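Local coordinates for protein alpha-2,3-sialyltransferase (Campylobacter jejuni, PDB 2P2V) that probably transfers sialic acid from a CMP-activated donor to acceptor glycans in alpha-2,3 linkage, this chain being the sialyltransferase-family part of a longer membrane protein, at residues Q82-L85 and E90-N93; F173-V178 and H205-D210; E212-L217 and N236-S241. All coordinates share one frame; numbering follows the deposited sequence.

Contact 1 of 3, residues Q82-L85 and E90-N93; sequences QLIL and EIKN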
loop_
_atom_site.group_PDB
_atom_site.type_symbol
_atom_site.label_atom_id
_atom_site.label_comp_id
_atom_site.label_asym_id
_atom_site.label_seq_id
_atom_site.Cartn_x
_atom_site.Cartn_y
_atom_site.Cartn_z
ATOM N N GLN A 82 9.235 0.800 -31.491
ATOM C CA GLN A 82 9.603 1.103 -32.874
ATOM C C GLN A 82 9.765 -0.158 -33.774
ATOM O O GLN A 82 9.421 -0.108 -34.944
ATOM C CB GLN A 82 10.873 1.924 -32.882
ATOM C CG GLN A 82 10.649 3.318 -32.311
ATOM C CD GLN A 82 9.592 4.101 -33.053
ATOM O OE1 GLN A 82 9.571 4.120 -34.296
ATOM N NE2 GLN A 82 8.741 4.803 -32.308
ATOM N N LEU A 83 10.306 -1.248 -33.228
ATOM C CA LEU A 83 10.408 -2.522 -33.960
ATOM C C LEU A 83 9.028 -2.921 -34.374
ATOM O O LEU A 83 8.830 -3.406 -35.482
ATOM C CB LEU A 83 11.035 -3.626 -33.100
ATOM C CG LEU A 83 12.498 -3.405 -32.702
ATOM C CD1 LEU A 83 12.944 -4.407 -31.729
ATOM C CD2 LEU A 83 13.420 -3.403 -33.950
ATOM N N ILE A 84 8.060 -2.718 -33.488
ATOM C CA ILE A 84 6.669 -3.147 -33.721
ATOM C C ILE A 84 5.983 -2.252 -34.760
ATOM O O ILE A 84 5.414 -2.752 -35.743
ATOM C CB ILE A 84 5.839 -3.125 -32.421
ATOM C CG1 ILE A 84 6.378 -4.179 -31.444
ATOM C CG2 ILE A 84 4.331 -3.228 -32.730
ATOM C CD1 ILE A 84 6.051 -3.959 -30.000
ATOM N N LEU A 85 6.010 -0.939 -34.510
ATOM C CA LEU A 85 5.515 0.054 -35.470
ATOM C C LEU A 85 6.122 -0.045 -36.881
ATOM O O LEU A 85 5.428 0.262 -37.852
ATOM C CB LEU A 85 5.738 1.487 -34.932
ATOM C CG LEU A 85 4.942 1.933 -33.701
ATOM C CD1 LEU A 85 5.515 3.231 -33.151
ATOM C CD2 LEU A 85 3.442 2.100 -33.992
ATOM N N GLU A 90 6.973 -8.790 -34.484
ATOM C CA GLU A 90 5.743 -8.825 -33.755
ATOM C C GLU A 90 6.160 -9.277 -32.357
ATOM O O GLU A 90 6.815 -10.329 -32.190
ATOM C CB GLU A 90 4.850 -9.882 -34.384
ATOM C CG GLU A 90 3.485 -9.975 -33.792
ATOM C CD GLU A 90 2.743 -11.116 -34.423
ATOM O OE1 GLU A 90 2.473 -11.014 -35.654
ATOM O OE2 GLU A 90 2.499 -12.121 -33.698
ATOM N N ILE A 91 5.800 -8.479 -31.358
ATOM C CA ILE A 91 6.226 -8.726 -29.966
ATOM C C ILE A 91 4.975 -8.722 -29.140
ATOM O O ILE A 91 4.265 -7.673 -29.059
ATOM C CB ILE A 91 7.189 -7.641 -29.499
ATOM C CG1 ILE A 91 8.459 -7.692 -30.348
ATOM C CG2 ILE A 91 7.514 -7.834 -27.976
ATOM C CD1 ILE A 91 9.440 -6.518 -30.157
ATOM N N LYS A 92 4.640 -9.880 -28.553
ATOM C CA LYS A 92 3.421 -9.991 -27.791
ATOM C C LYS A 92 3.472 -9.527 -26.346
ATOM O O LYS A 92 2.437 -9.180 -25.784
ATOM C CB LYS A 92 2.806 -11.395 -27.884
ATOM C CG LYS A 92 2.333 -11.696 -29.318
ATOM C CD LYS A 92 2.133 -13.205 -29.493
ATOM C CE LYS A 92 1.287 -13.495 -30.723
ATOM N NZ LYS A 92 -0.072 -12.921 -30.518
ATOM N N ASN A 93 4.661 -9.503 -25.756
ATOM C CA ASN A 93 4.766 -9.164 -24.343
ATOM C C ASN A 93 6.121 -8.546 -24.127
ATOM O O ASN A 93 7.073 -8.951 -24.730
ATOM C CB ASN A 93 4.779 -10.421 -23.450
ATOM C CG ASN A 93 3.428 -11.133 -23.405
ATOM O OD1 ASN A 93 2.621 -10.819 -22.567
ATOM N ND2 ASN A 93 3.212 -12.127 -24.290
#

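Contact 2 of 3, residues F173-V178 and H205-D210; sequences FYEGDV and HSKEYD. With CSF (cytidine-5'-monophosphate-3-fluoro-N-acetyl-neuraminic acid), chain O; EDO (1,2-ethanediol), chain K.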
loop_
_atom_site.group_PDB
_atom_site.type_symbol
_atom_site.label_atom_id
_atom_site.label_comp_id
_atom_site.label_asym_id
_atom_site.label_seq_id
_atom_site.Cartn_x
_atom_site.Cartn_y
_atom_site.Cartn_z
ATOM N N PHE A 173 28.077 -18.827 -22.862
ATOM C CA PHE A 173 28.796 -18.558 -21.617
ATOM C C PHE A 173 30.004 -17.640 -21.774
ATOM O O PHE A 173 30.933 -17.715 -20.984
ATOM C CB PHE A 173 29.228 -19.867 -20.950
ATOM C CG PHE A 173 28.115 -20.829 -20.734
ATOM C CD1 PHE A 173 28.107 -22.044 -21.390
ATOM C CD2 PHE A 173 27.082 -20.522 -19.867
ATOM C CE1 PHE A 173 27.097 -22.947 -21.191
ATOM C CE2 PHE A 173 26.053 -21.412 -19.647
ATOM C CZ PHE A 173 26.062 -22.644 -20.314
ATOM N N TYR A 174 29.980 -16.778 -22.787
ATOM C CA TYR A 174 31.055 -15.813 -23.033
ATOM C C TYR A 174 32.440 -16.477 -23.173
ATOM O O TYR A 174 33.434 -15.983 -22.643
ATOM C CB TYR A 174 31.043 -14.708 -21.957
ATOM C CG TYR A 174 29.699 -14.007 -21.835
ATOM C CD1 TYR A 174 28.681 -14.552 -21.041
ATOM C CD2 TYR A 174 29.443 -12.817 -22.527
ATOM C CE1 TYR A 174 27.433 -13.930 -20.931
ATOM C CE2 TYR A 174 28.209 -12.177 -22.419
ATOM C CZ TYR A 174 27.213 -12.735 -21.623
ATOM O OH TYR A 174 25.994 -12.127 -21.504
ATOM N N GLU A 175 32.485 -17.592 -23.901
ATOM C CA GLU A 175 33.725 -18.330 -24.174
ATOM C C GLU A 175 34.079 -18.244 -25.667
ATOM O O GLU A 175 33.212 -17.940 -26.496
ATOM C CB GLU A 175 33.586 -19.787 -23.719
ATOM C CG GLU A 175 33.247 -19.917 -22.229
ATOM C CD GLU A 175 33.408 -21.324 -21.670
ATOM O OE1 GLU A 175 33.605 -22.276 -22.452
ATOM O OE2 GLU A 175 33.341 -21.474 -20.430
ATOM N N GLY A 176 35.347 -18.508 -26.002
ATOM C CA GLY A 176 35.854 -18.382 -27.385
ATOM C C GLY A 176 36.294 -16.960 -27.746
ATOM O O GLY A 176 36.347 -16.073 -26.885
ATOM N N ASP A 177 36.596 -16.736 -29.025
ATOM C CA ASP A 177 37.032 -15.412 -29.488
ATOM C C ASP A 177 35.916 -14.553 -30.084
ATOM O O ASP A 177 35.970 -13.314 -30.015
ATOM C CB ASP A 177 38.188 -15.555 -30.467
ATOM C CG ASP A 177 39.323 -16.367 -29.881
ATOM O OD1 ASP A 177 39.953 -15.883 -28.904
ATOM O OD2 ASP A 177 39.560 -17.493 -30.385
ATOM N N VAL A 178 34.926 -15.203 -30.690
ATOM C CA VAL A 178 33.665 -14.534 -30.995
ATOM C C VAL A 178 32.802 -14.606 -29.718
ATOM O O VAL A 178 32.535 -15.692 -29.162
ATOM C CB VAL A 178 32.930 -15.136 -32.236
ATOM C CG1 VAL A 178 31.714 -14.301 -32.591
ATOM C CG2 VAL A 178 33.867 -15.203 -33.446
ATOM N N HIS A 205 28.223 -13.142 -12.751
ATOM C CA HIS A 205 27.763 -14.168 -13.693
ATOM C C HIS A 205 28.798 -15.263 -13.915
ATOM O O HIS A 205 29.991 -14.991 -13.895
ATOM C CB HIS A 205 27.370 -13.568 -15.053
ATOM C CG HIS A 205 26.302 -12.522 -14.969
ATOM N ND1 HIS A 205 25.013 -12.810 -14.587
ATOM C CD2 HIS A 205 26.335 -11.189 -15.203
ATOM C CE1 HIS A 205 24.293 -11.702 -14.596
ATOM N NE2 HIS A 205 25.071 -10.704 -14.974
ATOM N N SER A 206 28.355 -16.495 -14.152
ATOM C CA SER A 206 29.320 -17.571 -14.416
ATOM C C SER A 206 28.650 -18.708 -15.133
ATOM O O SER A 206 27.493 -18.981 -14.912
ATOM C CB SER A 206 30.010 -18.067 -13.137
ATOM O OG SER A 206 29.184 -18.953 -12.375
ATOM N N LYS A 207 29.401 -19.366 -16.012
ATOM C CA LYS A 207 28.958 -20.601 -16.625
ATOM C C LYS A 207 28.521 -21.634 -15.596
ATOM O O LYS A 207 27.506 -22.282 -15.768
ATOM C CB LYS A 207 30.109 -21.170 -17.489
ATOM C CG LYS A 207 29.767 -22.530 -18.081
ATOM C CD LYS A 207 30.967 -23.119 -18.823
ATOM C CE LYS A 207 30.572 -24.370 -19.571
ATOM N NZ LYS A 207 31.757 -24.872 -20.361
ATOM N N GLU A 208 29.298 -21.827 -14.534
ATOM C CA GLU A 208 28.977 -22.861 -13.546
ATOM C C GLU A 208 27.642 -22.590 -12.866
ATOM O O GLU A 208 26.784 -23.497 -12.712
ATOM C CB GLU A 208 30.078 -22.967 -12.483
ATOM C CG GLU A 208 31.408 -23.489 -13.006
ATOM C CD GLU A 208 31.943 -22.628 -14.156
ATOM O OE1 GLU A 208 32.081 -21.384 -13.985
ATOM O OE2 GLU A 208 32.195 -23.220 -15.239
ATOM N N TYR A 209 27.449 -21.332 -12.480
ATOM C CA TYR A 209 26.202 -20.964 -11.816
ATOM C C TYR A 209 25.027 -21.053 -12.755
ATOM O O TYR A 209 24.008 -21.587 -12.372
ATOM C CB TYR A 209 26.298 -19.590 -11.152
ATOM C CG TYR A 209 25.101 -19.255 -10.276
ATOM C CD1 TYR A 209 24.674 -20.124 -9.273
ATOM C CD2 TYR A 209 24.392 -18.061 -10.466
ATOM C CE1 TYR A 209 23.547 -19.817 -8.482
ATOM C CE2 TYR A 209 23.267 -17.747 -9.681
ATOM C CZ TYR A 209 22.862 -18.615 -8.686
ATOM O OH TYR A 209 21.754 -18.277 -7.941
ATOM N N ASP A 210 25.136 -20.525 -13.983
ATOM C CA ASP A 210 24.020 -20.683 -14.944
ATOM C C ASP A 210 23.644 -22.120 -15.094
ATOM O O ASP A 210 22.459 -22.467 -15.021
ATOM C CB ASP A 210 24.348 -20.127 -16.321
ATOM C CG ASP A 210 24.123 -18.636 -16.417
ATOM O OD1 ASP A 210 23.613 -18.014 -15.438
ATOM O OD2 ASP A 210 24.454 -18.076 -17.497
HETATM C C5A CSF O . 25.542 -7.735 -19.697
HETATM C C4A CSF O . 25.913 -9.213 -19.644
HETATM C C2A CSF O . 23.477 -9.858 -20.110
HETATM O O6A CSF O . 23.249 -8.440 -20.263
HETATM C C6A CSF O . 24.349 -7.579 -20.658
HETATM C C3A CSF O . 24.712 -10.081 -19.239
HETATM O O4A CSF O . 26.918 -9.400 -18.658
HETATM N N5A CSF O . 26.722 -7.027 -20.240
HETATM C C7A CSF O . 23.812 -6.153 -20.680
HETATM C C8A CSF O . 22.611 -6.042 -21.612
HETATM C C9A CSF O . 21.982 -4.633 -21.574
HETATM O O9A CSF O . 20.916 -4.496 -22.542
HETATM O O8A CSF O . 23.026 -6.440 -22.956
HETATM O O7A CSF O . 23.502 -5.757 -19.332
HETATM C C1A CSF O . 22.323 -10.482 -19.338
HETATM O OBA CSF O . 22.504 -11.655 -18.905
HETATM O OAA CSF O . 21.266 -9.812 -19.180
HETATM O O1A CSF O . 23.552 -10.629 -21.333
HETATM O O2A CSF O . 25.307 -10.204 -23.023
HETATM N N1 CSF O . 25.029 -15.098 -24.000
HETATM C C2 CSF O . 25.976 -16.144 -23.780
HETATM N N3 CSF O . 27.228 -16.073 -24.324
HETATM C C4 CSF O . 27.565 -15.015 -25.096
HETATM C C5 CSF O . 26.648 -13.981 -25.327
HETATM C C6 CSF O . 25.375 -14.045 -24.768
HETATM C "C3'" CSF O . 22.913 -13.680 -21.770
HETATM C "C2'" CSF O . 23.599 -15.025 -21.908
HETATM C "C1'" CSF O . 23.670 -15.198 -23.426
HETATM O "O4'" CSF O . 22.775 -14.251 -24.050
HETATM C "C4'" CSF O . 22.107 -13.484 -23.048
HETATM P PA CSF O . 23.806 -10.167 -22.873
HETATM O "O5'" CSF O . 23.236 -11.426 -23.730
HETATM C "C5'" CSF O . 21.967 -12.023 -23.471
HETATM O "O3'" CSF O . 22.014 -13.685 -20.666
HETATM O "O2'" CSF O . 22.779 -16.068 -21.313
HETATM N N4 CSF O . 28.809 -14.930 -25.657
HETATM O O2 CSF O . 25.655 -17.118 -23.044
HETATM O O3A CSF O . 22.981 -8.987 -23.299
HETATM C C10 CSF O . 26.954 -5.779 -19.795
HETATM O O10 CSF O . 26.224 -5.196 -18.979
HETATM C C11 CSF O . 28.175 -5.106 -20.378
HETATM F F3A CSF O . 24.345 -9.798 -17.943
HETATM C C1 EDO K . 22.694 -8.136 -15.756
HETATM O O1 EDO K . 22.057 -8.523 -14.538
HETATM C C2 EDO K . 23.748 -7.086 -15.458
HETATM O O2 EDO K . 24.937 -7.805 -15.105
#

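Contact 3 of 3, residues E212-L217 and N236-S241; sequences EALKLL and NHFPLS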
loop_
_atom_site.group_PDB
_atom_site.type_symbol
_atom_site.label_atom_id
_atom_site.label_comp_id
_atom_site.label_asym_id
_atom_site.label_seq_id
_atom_site.Cartn_x
_atom_site.Cartn_y
_atom_site.Cartn_z
ATOM N N GLU A 212 24.236 -24.737 -12.990
ATOM C CA GLU A 212 23.602 -25.245 -11.765
ATOM C C GLU A 212 22.128 -24.791 -11.623
ATOM O O GLU A 212 21.228 -25.578 -11.261
ATOM C CB GLU A 212 24.402 -24.750 -10.571
ATOM C CG GLU A 212 23.860 -25.239 -9.226
ATOM C CD GLU A 212 24.572 -24.516 -8.097
ATOM O OE1 GLU A 212 25.715 -24.913 -7.781
ATOM O OE2 GLU A 212 24.001 -23.531 -7.559
ATOM N N ALA A 213 21.885 -23.498 -11.893
ATOM C CA ALA A 213 20.535 -22.942 -11.807
ATOM C C ALA A 213 19.620 -23.607 -12.802
ATOM O O ALA A 213 18.464 -23.900 -12.490
ATOM C CB ALA A 213 20.565 -21.425 -12.047
ATOM N N LEU A 214 20.109 -23.810 -14.024
ATOM C CA LEU A 214 19.295 -24.504 -15.062
ATOM C C LEU A 214 18.983 -25.953 -14.683
ATOM O O LEU A 214 17.862 -26.432 -14.883
ATOM C CB LEU A 214 20.036 -24.499 -16.400
ATOM C CG LEU A 214 20.009 -23.212 -17.249
ATOM C CD1 LEU A 214 21.028 -23.300 -18.411
ATOM C CD2 LEU A 214 18.602 -22.915 -17.780
ATOM N N LYS A 215 19.967 -26.647 -14.144
ATOM C CA LYS A 215 19.756 -28.039 -13.675
ATOM C C LYS A 215 18.765 -28.078 -12.517
ATOM O O LYS A 215 17.913 -28.958 -12.431
ATOM C CB LYS A 215 21.097 -28.678 -13.296
ATOM C CG LYS A 215 21.985 -29.006 -14.523
ATOM C CD LYS A 215 23.136 -29.958 -14.155
ATOM C CE LYS A 215 24.368 -29.203 -13.563
ATOM N NZ LYS A 215 25.712 -29.869 -13.898
ATOM N N LEU A 216 18.845 -27.080 -11.634
ATOM C CA LEU A 216 17.858 -26.956 -10.556
ATOM C C LEU A 216 16.446 -26.707 -11.029
ATOM O O LEU A 216 15.514 -27.296 -10.479
ATOM C CB LEU A 216 18.276 -25.916 -9.502
ATOM C CG LEU A 216 17.397 -25.843 -8.238
ATOM C CD1 LEU A 216 17.441 -27.205 -7.452
ATOM C CD2 LEU A 216 17.795 -24.683 -7.308
ATOM N N LEU A 217 16.261 -25.799 -12.000
ATOM C CA LEU A 217 14.937 -25.564 -12.569
ATOM C C LEU A 217 14.375 -26.875 -13.086
ATOM O O LEU A 217 13.198 -27.177 -12.872
ATOM C CB LEU A 217 15.027 -24.544 -13.718
ATOM C CG LEU A 217 15.167 -23.083 -13.232
ATOM C CD1 LEU A 217 15.571 -22.199 -14.442
ATOM C CD2 LEU A 217 13.859 -22.635 -12.587
ATOM N N ASN A 236 27.450 -29.635 -24.597
ATOM C CA ASN A 236 28.222 -30.478 -23.671
ATOM C C ASN A 236 27.575 -30.633 -22.311
ATOM O O ASN A 236 28.049 -31.426 -21.491
ATOM C CB ASN A 236 29.604 -29.891 -23.440
ATOM C CG ASN A 236 30.470 -29.913 -24.678
ATOM O OD1 ASN A 236 30.200 -30.639 -25.640
ATOM N ND2 ASN A 236 31.530 -29.095 -24.665
ATOM N N HIS A 237 26.520 -29.851 -22.054
ATOM C CA HIS A 237 25.851 -29.871 -20.750
ATOM C C HIS A 237 24.402 -30.211 -20.802
ATOM O O HIS A 237 23.867 -30.760 -19.836
ATOM C CB HIS A 237 26.018 -28.541 -20.063
ATOM C CG HIS A 237 27.435 -28.215 -19.783
ATOM N ND1 HIS A 237 28.120 -28.763 -18.720
ATOM C CD2 HIS A 237 28.311 -27.423 -20.439
ATOM C CE1 HIS A 237 29.358 -28.302 -18.723
ATOM N NE2 HIS A 237 29.496 -27.482 -19.749
ATOM N N PHE A 238 23.767 -29.870 -21.921
ATOM C CA PHE A 238 22.402 -30.278 -22.193
ATOM C C PHE A 238 22.387 -31.016 -23.504
ATOM O O PHE A 238 23.180 -30.668 -24.407
ATOM C CB PHE A 238 21.485 -29.041 -22.227
ATOM C CG PHE A 238 21.475 -28.334 -20.922
ATOM C CD1 PHE A 238 22.418 -27.343 -20.652
ATOM C CD2 PHE A 238 20.638 -28.757 -19.907
ATOM C CE1 PHE A 238 22.455 -26.745 -19.406
ATOM C CE2 PHE A 238 20.668 -28.142 -18.665
ATOM C CZ PHE A 238 21.600 -27.158 -18.426
ATOM N N PRO A 239 21.521 -32.047 -23.608
ATOM C CA PRO A 239 21.390 -32.825 -24.844
ATOM C C PRO A 239 20.888 -31.965 -25.991
ATOM O O PRO A 239 19.894 -31.216 -25.825
ATOM C CB PRO A 239 20.291 -33.841 -24.499
ATOM C CG PRO A 239 19.549 -33.220 -23.330
ATOM C CD PRO A 239 20.623 -32.551 -22.559
ATOM N N LEU A 240 21.540 -32.089 -27.153
ATOM C CA LEU A 240 20.930 -31.609 -28.387
ATOM C C LEU A 240 19.580 -32.257 -28.591
ATOM O O LEU A 240 19.380 -33.474 -28.375
ATOM C CB LEU A 240 21.815 -31.844 -29.621
ATOM C CG LEU A 240 23.176 -31.172 -29.728
ATOM C CD1 LEU A 240 23.916 -31.784 -30.924
ATOM C CD2 LEU A 240 23.064 -29.633 -29.860
ATOM N N SER A 241 18.634 -31.435 -29.000
ATOM C CA SER A 241 17.325 -31.864 -29.431
ATOM C C SER A 241 17.492 -32.811 -30.651
ATOM O O SER A 241 18.400 -32.619 -31.490
ATOM C CB SER A 241 16.550 -30.617 -29.867
ATOM O OG SER A 241 15.176 -30.888 -29.816
HETATM O O HOH W 1 27.031 -30.387 -16.970
#

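Contact 1 of 3, residues Q82-L85 and E90-N93
Ile84 near the end of helix 73-85 and Ile91 on strand 90-96 meet side chain against side chain, and their two carbon chains cross at about a right angle. The nearest pair is Ile84 CD1 and Ile91 CB at 3.9 Å, so the delta methyl of the helix residue lies against the branch point of the strand residue. One bond further back, Ile84 CG1 stands 4.1 Å from both Ile91 CB and Ile91 CD1, which places the crossing along the ethyl branch and not at its end alone.

Torsions account for the approach. In Ile84 the ethyl branch lies beside the backbone N and opposite the carbonyl carbon (chi1 -66°), and with chi2 at 158° the chain runs nearly extended, carrying CD1 to the strand although the CA-CB bond does not aim there. Ile91 starts directly toward the helix. A lighter touch is added by Leu83, whose CD1 comes to 4.4 Å from Ile91 CD1, and Ile91 thus meets two successive helix residues.

No hydrogen bond links the segments; the contact is purely apolar, and Leu83 and Ile91 are buried. Beyond it, Ile91 also rests on Val66 of strand 62-68, while Gln82 NE2 bonds to Tyr139 OH of the second subunit. The nearest CA atoms, those of Ile84 and Glu90, are 5.8 Å apart, consistent with the four-residue loop joining the elements. Such aliphatic packing of a helix on the strand that follows it is characteristic of the beta-alpha-beta crossover, here strand 62-68, helix 73-85 and strand 90-96 of the parallel sheet.

Contact 2 of 3, residues F173-V178 and H205-D210
Phe173 and Lys207 form the tight part of this contact, the lysine's aliphatic chain lying over one face of the phenyl ring. Lys207 CG sits 3.7 Å from the ring centroid and 17° off the ring normal, a CH-pi contact displaced toward the CG and CD1 rim. Lys207 leaves its helix with CG opposite the backbone N (chi1 175°), and its extended chain then crosses the ring. At the ring edge, Asp210 CB lies 4.0 Å from Phe173 CE2; the polar end of Asp210 is turned to Thr149.

The outer side is looser. Glu175 OE2 lies alongside the lysine methylenes, 3.3 Å from Lys207 CD, and makes only a long salt bridge of 3.7 Å to Lys207 NZ.

Next to this packing lies CMP-3-fluoro-N-acetylneuraminic acid, an analogue of CMP-sialic acid. Its cytosine is read by the main chain, Phe173 N bonding to CSF O2 and Tyr174 N to CSF N3 at 3.2 Å. One face of the Tyr174 ring carries the base, CSF C4 lying over its centre, and its OH donates to phosphate oxygen O2A at 2.5 Å. His205 NE2 is hydrogen-bonded to ethanediol O2 at 2.9 Å, with the ligand's fluorine merely nearby.

Ser206 N-caps helix 207-221, its OG accepting from Tyr209 N at 2.9 Å. The contact joins the loop after strand 165-169 to the first turn of that helix, whose Tyr209 packs on helix 131-144.

Contact 3 of 3, residues E212-L217 and N236-S241
This is a small apolar contact between a helix and a loop, in which Phe238, from the loop after strand 224-227, reaches the flank of helix 207-221. The backbones stay well apart, Lys215 CA and Phe238 CA being 9.2 Å from each other, so side chains alone bridge the distance.

Phe238 CZ leads. It comes to 3.7 Å from Leu214 CB and to 3.9 Å from Leu214 CD1, so the far end of the ring meets both the root and one methyl of the leucine. The ring is slanted to its partner, presenting neither a clean face nor a clean edge. A chi1 of -62° sets the Phe238 ring on the N side of its backbone, turned from the carbonyl carbon, and brings it to the helix from a CA-CB bond that does not aim there. At the border, Lys215 CG comes within 4.3 Å of Phe238 CZ, adding methylene contact.

Behind these residues Leu214 also packs on Val152 and Cys155 of helix 150-161, and Phe238 on Ile225 of strand 224-227. A water spans Lys215 and His237 at the outer side: it lies 2.6 Å from His237 ND1, in the plane of the imidazole, and accepts a weak bond from Lys215 NZ at 3.4 Å.

The chemistry implies a division of labour, with buried Leu214 and Phe238 joined by dispersion and hydrophobic burial, and the polar ends of Lys215 and His237 meeting only through solvent.

Along the chain the three contacts come in series. Contact 1 lies on the far side of the chain's centre from the other two, its centre about 29 Å from that of contact 2 and about 30 Å from that of contact 3, with nearest atoms about 18 Å apart in both cases. Contacts 2 and 3 have centres about 14 Å apart and share helix 207-221: its first turn meets the nucleotide-binding loop, its middle the loop after strand 224-227. They also touch directly, Lys207 CE lying 3.3 Å from His237 NE2. One helix thus connects the donor pocket to the sheet edge at strand 224-227, while contact 1 packs toward the opposite edge.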